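Local coordinates for esterase E25 (Uncultured bacterium, PDB 4Q05), which probably hydrolyses ester bonds as a dimeric bacterial enzyme of the hormone-sensitive lipase family, built on the alpha/beta hydrolase fold, at residues N69-P74 against L256-F262; V124-L128 against N352-L356; L226-L232 against F291-I297. All blocks are in the same frame, centred on the assembly; numbering follows the deposited sequence.

Contact 1. Residues N69-P74 against L256-F262; sequences NLNLVP and LVTYDGF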
loop_
_atom_site.group_PDB
_atom_site.type_symbol
_atom_site.label_atom_id
_atom_site.label_comp_id
_atom_site.label_asym_id
_atom_site.label_seq_id
_atom_site.Cartn_x
_atom_site.Cartn_y
_atom_site.Cartn_z
ATOM N N ASN A 69 0.827 26.487 -5.036
ATOM C CA ASN A 69 0.278 25.714 -6.147
ATOM C C ASN A 69 -1.147 26.124 -6.484
ATOM O O ASN A 69 -1.582 25.991 -7.626
ATOM C CB ASN A 69 0.406 24.205 -5.904
ATOM C CG ASN A 69 1.777 23.683 -6.292
ATOM O OD1 ASN A 69 2.621 24.442 -6.775
ATOM N ND2 ASN A 69 2.006 22.393 -6.089
ATOM N N LEU A 70 -1.852 26.646 -5.484
ATOM C CA LEU A 70 -3.202 27.170 -5.668
ATOM C C LEU A 70 -3.193 28.432 -6.522
ATOM O O LEU A 70 -4.166 28.728 -7.215
ATOM C CB LEU A 70 -3.832 27.496 -4.317
ATOM C CG LEU A 70 -5.134 26.781 -3.972
ATOM C CD1 LEU A 70 -4.864 25.307 -3.717
ATOM C CD2 LEU A 70 -5.796 27.431 -2.755
ATOM N N ASN A 71 -2.093 29.177 -6.460
ATOM C CA ASN A 71 -1.988 30.441 -7.173
ATOM C C ASN A 71 -1.198 30.347 -8.475
ATOM O O ASN A 71 -1.175 31.298 -9.261
ATOM C CB ASN A 71 -1.391 31.520 -6.271
ATOM C CG ASN A 71 -2.328 31.918 -5.142
ATOM O OD1 ASN A 71 -3.541 31.672 -5.198
ATOM N ND2 ASN A 71 -1.769 32.542 -4.111
ATOM N N LEU A 72 -0.561 29.200 -8.708
ATOM C CA LEU A 72 0.192 28.991 -9.939
ATOM C C LEU A 72 -0.735 28.397 -10.995
ATOM O O LEU A 72 -0.829 27.176 -11.161
ATOM C CB LEU A 72 1.401 28.086 -9.699
ATOM C CG LEU A 72 2.394 28.022 -10.858
ATOM C CD1 LEU A 72 2.785 29.424 -11.315
ATOM C CD2 LEU A 72 3.622 27.222 -10.447
ATOM N N VAL A 73 -1.443 29.271 -11.696
ATOM C CA VAL A 73 -2.421 28.815 -12.661
ATOM C C VAL A 73 -2.200 29.547 -13.974
ATOM O O VAL A 73 -2.885 30.515 -14.271
ATOM C CB VAL A 73 -3.858 29.016 -12.137
ATOM C CG1 VAL A 73 -4.873 28.479 -13.135
ATOM C CG2 VAL A 73 -4.021 28.324 -10.781
ATOM N N PRO A 74 -1.219 29.080 -14.758
ATOM C CA PRO A 74 -0.952 29.646 -16.080
ATOM C C PRO A 74 -2.192 29.526 -16.955
ATOM O O PRO A 74 -2.895 28.513 -16.915
ATOM C CB PRO A 74 0.160 28.744 -16.638
ATOM C CG PRO A 74 0.745 28.037 -15.437
ATOM C CD PRO A 74 -0.381 27.901 -14.467
ATOM N N LEU A 256 3.690 17.624 -4.464
ATOM C CA LEU A 256 2.524 18.063 -5.215
ATOM C C LEU A 256 1.670 19.031 -4.393
ATOM O O LEU A 256 1.027 19.936 -4.945
ATOM C CB LEU A 256 1.685 16.866 -5.660
ATOM C CG LEU A 256 2.338 15.927 -6.676
ATOM C CD1 LEU A 256 1.403 14.767 -7.030
ATOM C CD2 LEU A 256 2.723 16.716 -7.923
ATOM N N VAL A 257 1.691 18.837 -3.077
ATOM C CA VAL A 257 0.917 19.634 -2.117
ATOM C C VAL A 257 -0.603 19.531 -2.267
ATOM O O VAL A 257 -1.298 19.180 -1.318
ATOM C CB VAL A 257 1.311 21.137 -2.118
ATOM C CG1 VAL A 257 0.607 21.846 -0.990
ATOM C CG2 VAL A 257 2.816 21.320 -1.975
ATOM N N THR A 258 -1.118 19.873 -3.442
ATOM C CA THR A 258 -2.553 19.869 -3.672
ATOM C C THR A 258 -2.856 19.662 -5.151
ATOM O O THR A 258 -2.050 20.001 -6.016
ATOM C CB THR A 258 -3.210 21.185 -3.180
ATOM O OG1 THR A 258 -4.626 21.117 -3.352
ATOM C CG2 THR A 258 -2.677 22.386 -3.954
ATOM N N TYR A 259 -4.018 19.088 -5.430
ATOM C CA TYR A 259 -4.488 18.918 -6.788
ATOM C C TYR A 259 -4.904 20.269 -7.358
ATOM O O TYR A 259 -4.710 20.533 -8.543
ATOM C CB TYR A 259 -5.687 17.985 -6.779
ATOM C CG TYR A 259 -6.322 17.747 -8.127
ATOM C CD1 TYR A 259 -5.908 16.691 -8.926
ATOM C CD2 TYR A 259 -7.356 18.553 -8.585
ATOM C CE1 TYR A 259 -6.498 16.453 -10.160
ATOM C CE2 TYR A 259 -7.953 18.328 -9.816
ATOM C CZ TYR A 259 -7.515 17.277 -10.600
ATOM O OH TYR A 259 -8.099 17.032 -11.823
ATOM N N ASP A 260 -5.469 21.119 -6.504
ATOM C CA ASP A 260 -6.067 22.380 -6.943
ATOM C C ASP A 260 -5.008 23.354 -7.416
ATOM O O ASP A 260 -3.909 23.381 -6.883
ATOM C CB ASP A 260 -6.860 23.046 -5.817
ATOM C CG ASP A 260 -7.902 22.123 -5.200
ATOM O OD1 ASP A 260 -8.466 21.258 -5.916
ATOM O OD2 ASP A 260 -8.155 22.277 -3.988
ATOM N N GLY A 261 -5.363 24.169 -8.402
ATOM C CA GLY A 261 -4.436 25.137 -8.952
ATOM C C GLY A 261 -3.593 24.520 -10.053
ATOM O O GLY A 261 -4.111 24.079 -11.085
ATOM N N PHE A 262 -2.286 24.485 -9.825
ATOM C CA PHE A 262 -1.347 24.063 -10.852
ATOM C C PHE A 262 -1.609 22.671 -11.416
ATOM O O PHE A 262 -1.678 22.482 -12.637
ATOM C CB PHE A 262 0.094 24.147 -10.355
ATOM C CG PHE A 262 1.085 23.722 -11.383
ATOM C CD1 PHE A 262 1.443 24.578 -12.409
ATOM C CD2 PHE A 262 1.616 22.446 -11.366
ATOM C CE1 PHE A 262 2.341 24.182 -13.384
ATOM C CE2 PHE A 262 2.512 22.043 -12.341
ATOM C CZ PHE A 262 2.875 22.921 -13.356
#
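Asn69 reaches across to the 256-258 turn with its amide nitrogen, and following the side chain outward gives the logic of this contact. Its CB rests on the methyl CG2 of Thr258 at 4.1 Å. Beyond it, CG brings the amide towards the carbonyl of Leu256, and ND2 donates a hydrogen bond to Leu256 O (2.9 Å). Leu256 O lies almost in the plane of the Asn69 amide, yet ND2 stands well above the plane of that carbonyl. The backbone N of Thr258 reaches the same oxygen from the opposite face, so two donors grip Leu256 O, one closing the turn and the other tying it to the helix. The hydroxyl of Thr258 faces another way: it closes an ST turn with the N of Asp260 and bonds Asp250.

The main chain of Asn69 is used as well. Its O accepts from Phe262 N (2.8 Å, 152° at the hydrogen), while the CA of Gly261 makes a CH...O contact with the same oxygen. Having no side chain, Gly261 lets its CA come to 4.1 Å from the CA of Leu70. Alongside, CD1 of Leu70 lies 3.7 Å from both Thr258 CG2 and Asp260 CB, and Val73 CG2 covers the glycine. The Phe262 ring presents its edge to Leu72 O, and its CD1 packs on Leu72 CG (3.9 Å), the two side chains running side by side.

The closing turn of helix 66-71 thus meets the first residue of helix 262-271, with Gly261 at the N-cap position. Leu87 of helix 77-88 touches both Leu72 and Phe262, while Trp80 and Ala83 of that helix touch Pro74. At the start of 256-262, Leu256 packs on Leu303 and His332.

Contact 2. Residues V124-L128 against N352-L356; sequences VAPDL and NAFLL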
loop_
_atom_site.group_PDB
_atom_site.type_symbol
_atom_site.label_atom_id
_atom_site.label_comp_id
_atom_site.label_asym_id
_atom_site.label_seq_id
_atom_site.Cartn_x
_atom_site.Cartn_y
_atom_site.Cartn_z
ATOM N N VAL A 124 26.170 -2.957 -14.224
ATOM C CA VAL A 124 24.962 -3.564 -14.751
ATOM C C VAL A 124 24.931 -5.012 -14.290
ATOM O O VAL A 124 25.913 -5.735 -14.453
ATOM C CB VAL A 124 24.940 -3.509 -16.286
ATOM C CG1 VAL A 124 23.745 -4.260 -16.826
ATOM C CG2 VAL A 124 24.940 -2.057 -16.765
ATOM N N ALA A 125 23.816 -5.436 -13.700
ATOM C CA ALA A 125 23.708 -6.800 -13.195
ATOM C C ALA A 125 23.932 -7.801 -14.319
ATOM O O ALA A 125 23.420 -7.629 -15.425
ATOM C CB ALA A 125 22.364 -7.034 -12.538
ATOM N N PRO A 126 24.705 -8.858 -14.038
ATOM C CA PRO A 126 25.018 -9.868 -15.053
ATOM C C PRO A 126 23.794 -10.277 -15.870
ATOM O O PRO A 126 23.841 -10.250 -17.102
ATOM C CB PRO A 126 25.527 -11.044 -14.217
ATOM C CG PRO A 126 26.181 -10.380 -13.034
ATOM C CD PRO A 126 25.345 -9.154 -12.741
ATOM N N ASP A 127 22.704 -10.640 -15.204
ATOM C CA ASP A 127 21.530 -11.106 -15.937
ATOM C C ASP A 127 20.695 -9.962 -16.518
ATOM O O ASP A 127 19.661 -10.212 -17.125
ATOM C CB ASP A 127 20.654 -12.022 -15.076
ATOM C CG ASP A 127 21.338 -13.341 -14.732
ATOM O OD1 ASP A 127 22.132 -13.850 -15.557
ATOM O OD2 ASP A 127 21.078 -13.871 -13.631
ATOM N N LEU A 128 21.137 -8.718 -16.326
ATOM C CA LEU A 128 20.463 -7.561 -16.931
ATOM C C LEU A 128 21.307 -6.950 -18.046
ATOM O O LEU A 128 20.957 -5.913 -18.624
ATOM C CB LEU A 128 20.135 -6.503 -15.881
ATOM C CG LEU A 128 19.162 -6.958 -14.794
ATOM C CD1 LEU A 128 18.790 -5.791 -13.887
ATOM C CD2 LEU A 128 17.923 -7.570 -15.432
ATOM N N ASN A 352 15.286 -4.289 -8.956
ATOM C CA ASN A 352 16.300 -5.141 -9.550
ATOM C C ASN A 352 15.891 -6.604 -9.530
ATOM O O ASN A 352 15.999 -7.300 -10.537
ATOM C CB ASN A 352 17.641 -4.965 -8.843
ATOM C CG ASN A 352 18.676 -5.966 -9.323
ATOM O OD1 ASN A 352 19.374 -5.733 -10.312
ATOM N ND2 ASN A 352 18.768 -7.084 -8.638
ATOM N N ALA A 353 15.418 -7.071 -8.379
ATOM C CA ALA A 353 14.983 -8.457 -8.259
ATOM C C ALA A 353 13.798 -8.722 -9.183
ATOM O O ALA A 353 13.657 -9.799 -9.745
ATOM C CB ALA A 353 14.632 -8.795 -6.814
ATOM N N PHE A 354 12.961 -7.713 -9.344
ATOM C CA PHE A 354 11.753 -7.820 -10.145
ATOM C C PHE A 354 12.119 -7.924 -11.625
ATOM O O PHE A 354 11.536 -8.713 -12.358
ATOM C CB PHE A 354 10.880 -6.590 -9.879
ATOM C CG PHE A 354 9.546 -6.630 -10.551
ATOM C CD1 PHE A 354 8.456 -7.211 -9.923
ATOM C CD2 PHE A 354 9.370 -6.048 -11.800
ATOM C CE1 PHE A 354 7.214 -7.231 -10.531
ATOM C CE2 PHE A 354 8.121 -6.050 -12.410
ATOM C CZ PHE A 354 7.046 -6.652 -11.776
ATOM N N LEU A 355 13.095 -7.129 -12.054
ATOM C CA LEU A 355 13.597 -7.198 -13.428
ATOM C C LEU A 355 14.307 -8.527 -13.705
ATOM O O LEU A 355 14.166 -9.102 -14.780
ATOM C CB LEU A 355 14.548 -6.035 -13.717
ATOM C CG LEU A 355 13.981 -4.618 -13.587
ATOM C CD1 LEU A 355 15.050 -3.595 -13.925
ATOM C CD2 LEU A 355 12.754 -4.434 -14.477
ATOM N N LEU A 356 15.082 -9.009 -12.742
ATOM C CA LEU A 356 15.729 -10.314 -12.901
ATOM C C LEU A 356 14.697 -11.425 -13.049
ATOM O O LEU A 356 14.897 -12.378 -13.792
ATOM C CB LEU A 356 16.666 -10.621 -11.731
ATOM C CG LEU A 356 17.944 -9.784 -11.694
ATOM C CD1 LEU A 356 18.725 -10.064 -10.423
ATOM C CD2 LEU A 356 18.793 -10.058 -12.928
#
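Leu128 and Leu356 carry most of the apolar packing between the 124-128 loop and helix 342-358. CD2 of Leu356 is the common meeting point: it sits 3.6 Å from CD2 of Leu128, equally near the CG of that leucine, and 3.5 Å from CB of Asp127. The two leucines cross at about a right angle, so that one branched end lies across the other. Leu128 also crosses Leu355 nearly perpendicularly, its CD2 meeting CB of Leu355 at 4.1 Å. In Leu128, CG stands beside the backbone N (chi1 -63°) and the chain then extends, which sends both methyls towards the helix.

Apolar carbon also meets a polar group. The end of the Asn352 side chain lies against CD1 of Leu128 and CB of Ala125, whose bond from CA points at the helix.

Hydrogen bonds serve each partner internally and do not join the two. Leu128 N donates to Ala125 O (2.7 Å), fixing the short 3-10 turn of 126-128 that offers Asp127 and Leu128 to the helix, and Leu356 N donates to Asn352 O in the regular helical manner. Asp127 O takes a further bond from Lys131 NZ, beyond the segment.

The loop joins strands 114-120 and 132-136, so the contact lays the last long helix of the chain beside this connection. Lys161, in the loop after helix 151-160, pairs by backbone hydrogen bonding with Ala125 and touches Asn352, while Val162 packs on Leu128. Phe354 leaves the same helix in another direction, towards the central sheet.

Contact 3. Residues L226-L232 against F291-I297; sequences LPGALFL and FPPTFLI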
loop_
_atom_site.group_PDB
_atom_site.type_symbol
_atom_site.label_atom_id
_atom_site.label_comp_id
_atom_site.label_asym_id
_atom_site.label_seq_id
_atom_site.Cartn_x
_atom_site.Cartn_y
_atom_site.Cartn_z
ATOM N N LEU A 226 4.759 -6.918 -25.939
ATOM C CA LEU A 226 4.756 -6.061 -24.748
ATOM C C LEU A 226 6.083 -6.119 -24.023
ATOM O O LEU A 226 6.824 -7.083 -24.162
ATOM C CB LEU A 226 3.662 -6.503 -23.783
ATOM C CG LEU A 226 2.259 -6.611 -24.373
ATOM C CD1 LEU A 226 1.287 -7.094 -23.303
ATOM C CD2 LEU A 226 1.829 -5.272 -24.920
ATOM N N PRO A 227 6.387 -5.088 -23.223
ATOM C CA PRO A 227 7.604 -5.157 -22.404
ATOM C C PRO A 227 7.545 -6.353 -21.456
ATOM O O PRO A 227 6.453 -6.834 -21.149
ATOM C CB PRO A 227 7.559 -3.849 -21.596
ATOM C CG PRO A 227 6.712 -2.933 -22.382
ATOM C CD PRO A 227 5.671 -3.815 -23.038
ATOM N N GLY A 228 8.703 -6.825 -21.007
ATOM C CA GLY A 228 8.762 -7.908 -20.046
ATOM C C GLY A 228 8.301 -7.494 -18.655
ATOM O O GLY A 228 7.918 -8.336 -17.846
ATOM N N ALA A 229 8.342 -6.198 -18.369
ATOM C CA ALA A 229 7.949 -5.696 -17.048
ATOM C C ALA A 229 7.640 -4.206 -17.112
ATOM O O ALA A 229 8.173 -3.497 -17.968
ATOM C CB ALA A 229 9.058 -5.942 -16.038
ATOM N N LEU A 230 6.782 -3.730 -16.211
ATOM C CA LEU A 230 6.505 -2.302 -16.134
ATOM C C LEU A 230 6.887 -1.804 -14.764
ATOM O O LEU A 230 6.780 -2.539 -13.786
ATOM C CB LEU A 230 5.020 -2.020 -16.329
ATOM C CG LEU A 230 4.368 -2.514 -17.608
ATOM C CD1 LEU A 230 2.934 -1.998 -17.638
ATOM C CD2 LEU A 230 5.151 -2.042 -18.833
ATOM N N PHE A 231 7.335 -0.558 -14.708
ATOM C CA PHE A 231 7.549 0.142 -13.450
ATOM C C PHE A 231 6.603 1.336 -13.397
ATOM O O PHE A 231 6.636 2.195 -14.283
ATOM C CB PHE A 231 8.994 0.626 -13.373
ATOM C CG PHE A 231 9.270 1.499 -12.198
ATOM C CD1 PHE A 231 9.381 0.952 -10.934
ATOM C CD2 PHE A 231 9.401 2.873 -12.351
ATOM C CE1 PHE A 231 9.634 1.760 -9.834
ATOM C CE2 PHE A 231 9.658 3.682 -11.275
ATOM C CZ PHE A 231 9.775 3.129 -10.006
ATOM N N LEU A 232 5.739 1.375 -12.383
ATOM C CA LEU A 232 4.840 2.511 -12.197
ATOM C C LEU A 232 5.035 3.126 -10.814
ATOM O O LEU A 232 4.454 2.664 -9.818
ATOM C CB LEU A 232 3.387 2.085 -12.368
ATOM C CG LEU A 232 3.035 1.403 -13.689
ATOM C CD1 LEU A 232 1.580 0.983 -13.659
ATOM C CD2 LEU A 232 3.291 2.348 -14.863
ATOM N N PHE A 291 -1.674 -6.826 -19.116
ATOM C CA PHE A 291 -0.477 -6.079 -18.720
ATOM C C PHE A 291 0.661 -7.012 -18.318
ATOM O O PHE A 291 0.439 -8.067 -17.733
ATOM C CB PHE A 291 -0.782 -5.069 -17.597
ATOM C CG PHE A 291 -1.089 -3.676 -18.100
ATOM C CD1 PHE A 291 -2.073 -3.469 -19.059
ATOM C CD2 PHE A 291 -0.386 -2.582 -17.622
ATOM C CE1 PHE A 291 -2.353 -2.190 -19.529
ATOM C CE2 PHE A 291 -0.659 -1.306 -18.079
ATOM C CZ PHE A 291 -1.652 -1.105 -19.033
ATOM N N PRO A 292 1.895 -6.617 -18.639
ATOM C CA PRO A 292 3.086 -7.324 -18.175
ATOM C C PRO A 292 3.156 -7.221 -16.648
ATOM O O PRO A 292 2.444 -6.398 -16.078
ATOM C CB PRO A 292 4.242 -6.500 -18.774
ATOM C CG PRO A 292 3.631 -5.565 -19.751
ATOM C CD PRO A 292 2.220 -5.349 -19.311
ATOM N N PRO A 293 4.012 -8.022 -16.002
ATOM C CA PRO A 293 4.201 -7.861 -14.555
ATOM C C PRO A 293 4.560 -6.425 -14.242
ATOM O O PRO A 293 5.411 -5.844 -14.921
ATOM C CB PRO A 293 5.390 -8.782 -14.260
ATOM C CG PRO A 293 5.255 -9.878 -15.292
ATOM C CD PRO A 293 4.763 -9.176 -16.537
ATOM N N THR A 294 3.926 -5.871 -13.217
ATOM C CA THR A 294 4.065 -4.460 -12.896
ATOM C C THR A 294 4.521 -4.246 -11.445
ATOM O O THR A 294 4.063 -4.922 -10.521
ATOM C CB THR A 294 2.736 -3.735 -13.161
ATOM O OG1 THR A 294 2.417 -3.852 -14.550
ATOM C CG2 THR A 294 2.802 -2.246 -12.781
ATOM N N PHE A 295 5.430 -3.295 -11.275
ATOM C CA PHE A 295 6.017 -2.957 -9.988
ATOM C C PHE A 295 5.537 -1.546 -9.690
ATOM O O PHE A 295 5.727 -0.638 -10.514
ATOM C CB PHE A 295 7.543 -3.011 -10.133
ATOM C CG PHE A 295 8.324 -2.724 -8.863
ATOM C CD1 PHE A 295 8.421 -1.437 -8.358
ATOM C CD2 PHE A 295 9.029 -3.739 -8.232
ATOM C CE1 PHE A 295 9.171 -1.180 -7.218
ATOM C CE2 PHE A 295 9.792 -3.485 -7.103
ATOM C CZ PHE A 295 9.859 -2.206 -6.596
ATOM N N LEU A 296 4.902 -1.349 -8.535
ATOM C CA LEU A 296 4.366 -0.030 -8.193
ATOM C C LEU A 296 4.882 0.439 -6.845
ATOM O O LEU A 296 5.055 -0.352 -5.935
ATOM C CB LEU A 296 2.832 -0.036 -8.145
ATOM C CG LEU A 296 2.097 -0.529 -9.395
ATOM C CD1 LEU A 296 1.736 -2.005 -9.224
ATOM C CD2 LEU A 296 0.839 0.317 -9.626
ATOM N N ILE A 297 5.110 1.734 -6.723
ATOM C CA ILE A 297 5.642 2.284 -5.489
ATOM C C ILE A 297 5.000 3.628 -5.185
ATOM O O ILE A 297 4.717 4.426 -6.089
ATOM C CB ILE A 297 7.188 2.384 -5.538
ATOM C CG1 ILE A 297 7.728 3.018 -4.253
ATOM C CG2 ILE A 297 7.638 3.196 -6.722
ATOM C CD1 ILE A 297 9.229 3.025 -4.202
#
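Phe231 and Phe295 stand as neighbours on one face of the sheet, their planes inclined by 33° and their centroids 5.9 Å apart. CD1 of Phe295 approaches the edge of the Phe231 ring (3.6 Å to its CD1), while CZ of Phe231 touches CG2 of Ile297. Both phenylalanines have CG turned away from their own backbone N, chi1 173° and -178°, which carries the rings off the same way.

The other face holds leucines and Thr294. Leu230 pushes CD1 against CD2 of Phe291 (3.4 Å) at roughly a right angle and sets CG on the Pro292 ring, with Thr294 OG1 alongside; that hydroxyl bonds back to Pro292 O. Leu232 meets the methyl of Thr294 with CD1 (3.6 Å) and runs side by side with Leu296.

Between the faces, the backbones pair in parallel. Leu230 N bonds Pro293 O, and Leu232 N meets Phe295 O nearly head-on at 2.7 Å; Phe295 N and Ile297 N return bonds to Leu230 O and Leu232 O, the last longer at 3.3 Å.

Bonded backbones and largely apolar cross-strand packing make this a buried core seam of the hydrolase sheet, where peptide groups supply the polar pairing and Phe231 touches the probable nucleophile elbow.

Depth in the fold separates the three contacts. Contact 3 is core, two parallel strands of the central sheet sealed by side chains on both faces; contacts 1 and 2 are partly buried and lie on opposite sides of the chain's centre, 39 Å apart between centres. Contacts 2 and 3 meet directly: Phe354, on helix 342-358, turns from contact 2 and covers Ala229, Pro293 and Phe295. Contact 1 joins other elements and stays about 11 Å from contact 3 at the nearest atoms. Chemistry follows place: contact 1 mixes side-chain and backbone hydrogen bonds, contact 2 relies on leucine packing, and contact 3 combines backbone pairing with apolar layers.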